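Isocitrate dehydrogenase [NAD] subunit 2, mitochondrial (Saccharomyces cerevisiae, PDB 3BLX) oxidatively decarboxylates isocitrate to 2-oxoglutarate with NAD(+) in the citric acid cycle as part of an octamer, and also binds mitochondrial mRNA leaders. Local coordinates at residues K42-A47 against V303-H308. Numbering follows the deposited sequence.
Sequences KIFSAA and VMMLNH
Met305 O accepts a hydrogen bond from His308 N at 2.9 Å, helping to hold the turn that presents Met305 and Leu306 to Phe44. The two helices belong to the large domain of the isocitrate/isopropylmalate dehydrogenase fold, where helix 296-309 packs on the central sheet through Met305 and helix 33-45 meets it through Phe44. Between residues 42-47 and 303-308 the backbones stay well apart, the nearest CA atoms, those of Phe44 and Val303, being 10.5 Å from each other. A long, flat phenylalanine suits this separation because its ring carries apolar surface across to the other helix. Leu306 comes from the opposite direction and meets the far end of that ring with both branches of its fork: CD2 lies 3.5 Å from Phe44 CZ, while CD1 sits 3.6 Å from Phe44 CE2. Met305 adds its terminal methyl; CG is anti to N (chi1 -174°), the next torsion is extended too, and the bend at chi3 (53°) brings CE obliquely up to the Phe44 ring. The flexible thioether also lies against Phe277, Val82 and Leu84 of the sheet, its reach letting one side chain touch both. Trp53, its ring plane turned about 35° from that of Phe44, and Ile318 of helix 312-326 add to the apolar surroundings. Shortening Phe44 to an alanine is likely to open a gap between the helices and leave the Leu306 methyls without their aromatic partner. The methionine contact is looser, with Met305 CE 4.2 Å from Phe44 CE2.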
# COMPACT_ATOMS: atom_id res chain seq x y z
N LYS B 42 -53.38 35.09 -5.77
CA LYS B 42 -54.10 35.99 -6.68
C LYS B 42 -55.20 35.28 -7.48
O LYS B 42 -56.15 35.91 -7.94
CB LYS B 42 -53.12 36.67 -7.65
CG LYS B 42 -52.19 37.70 -7.01
CD LYS B 42 -51.37 38.47 -8.07
CE LYS B 42 -50.47 39.51 -7.42
NZ LYS B 42 -49.72 40.29 -8.44
N ILE B 43 -55.05 33.97 -7.66
CA ILE B 43 -56.02 33.17 -8.38
C ILE B 43 -57.02 32.56 -7.41
O ILE B 43 -58.11 32.16 -7.80
CB ILE B 43 -55.33 32.06 -9.18
CG1 ILE B 43 -54.36 32.66 -10.19
CG2 ILE B 43 -56.32 31.20 -9.91
CD1 ILE B 43 -53.85 31.66 -11.21
N PHE B 44 -56.66 32.51 -6.14
CA PHE B 44 -57.56 31.98 -5.12
C PHE B 44 -58.46 33.11 -4.62
O PHE B 44 -59.62 32.88 -4.25
CB PHE B 44 -56.77 31.33 -3.96
CG PHE B 44 -56.68 29.82 -4.05
CD1 PHE B 44 -56.36 29.19 -5.24
CD2 PHE B 44 -56.90 29.03 -2.93
CE1 PHE B 44 -56.28 27.81 -5.32
CE2 PHE B 44 -56.81 27.65 -3.01
CZ PHE B 44 -56.51 27.05 -4.21
N SER B 45 -57.92 34.32 -4.61
CA SER B 45 -58.71 35.51 -4.26
C SER B 45 -59.64 35.86 -5.42
O SER B 45 -60.84 36.09 -5.21
CB SER B 45 -57.79 36.69 -3.92
OG SER B 45 -58.52 37.75 -3.30
N ALA B 46 -59.10 35.87 -6.63
CA ALA B 46 -59.86 36.21 -7.84
C ALA B 46 -60.99 35.24 -8.19
O ALA B 46 -61.89 35.58 -8.96
CB ALA B 46 -58.92 36.37 -9.03
N ALA B 47 -60.95 34.02 -7.65
CA ALA B 47 -62.03 33.06 -7.89
C ALA B 47 -62.90 32.95 -6.65
O ALA B 47 -63.80 32.12 -6.57
CB ALA B 47 -61.47 31.71 -8.25
N VAL B 303 -55.48 22.47 -6.77
CA VAL B 303 -56.63 21.69 -7.16
C VAL B 303 -56.76 20.44 -6.31
O VAL B 303 -57.82 20.16 -5.77
CB VAL B 303 -56.53 21.26 -8.61
CG1 VAL B 303 -57.76 20.50 -8.99
CG2 VAL B 303 -56.35 22.45 -9.49
N MET B 304 -55.67 19.68 -6.21
CA MET B 304 -55.69 18.46 -5.42
C MET B 304 -56.05 18.74 -3.97
O MET B 304 -56.74 17.95 -3.32
CB MET B 304 -54.33 17.75 -5.46
CG MET B 304 -53.89 17.24 -6.82
SD MET B 304 -52.35 16.27 -6.73
CE MET B 304 -53.00 14.77 -6.01
N MET B 305 -55.57 19.87 -3.46
CA MET B 305 -55.85 20.30 -2.10
C MET B 305 -57.33 20.67 -1.92
O MET B 305 -58.00 20.20 -0.99
CB MET B 305 -54.95 21.46 -1.71
CG MET B 305 -55.07 21.86 -0.26
SD MET B 305 -54.16 23.34 0.15
CE MET B 305 -54.78 24.51 -1.08
N LEU B 306 -57.85 21.50 -2.83
CA LEU B 306 -59.28 21.84 -2.84
C LEU B 306 -60.11 20.56 -2.78
O LEU B 306 -60.87 20.35 -1.84
CB LEU B 306 -59.62 22.66 -4.08
CG LEU B 306 -59.65 24.21 -4.01
CD1 LEU B 306 -58.98 24.77 -2.77
CD2 LEU B 306 -59.05 24.83 -5.28
N ASN B 307 -59.93 19.71 -3.78
CA ASN B 307 -60.62 18.42 -3.83
C ASN B 307 -60.49 17.60 -2.55
O ASN B 307 -61.35 16.79 -2.25
CB ASN B 307 -60.13 17.58 -5.01
CG ASN B 307 -60.77 17.99 -6.32
OD1 ASN B 307 -61.98 18.21 -6.38
ND2 ASN B 307 -59.97 18.08 -7.37
N HIS B 308 -59.42 17.79 -1.80
CA HIS B 308 -59.24 17.01 -0.59
C HIS B 308 -60.06 17.63 0.53
O HIS B 308 -60.41 16.97 1.53
CB HIS B 308 -57.74 16.90 -0.25
CG HIS B 308 -57.46 16.26 1.08
ND1 HIS B 308 -56.84 16.94 2.11
CD2 HIS B 308 -57.70 15.02 1.55
CE1 HIS B 308 -56.72 16.15 3.16
NE2 HIS B 308 -57.24 14.97 2.84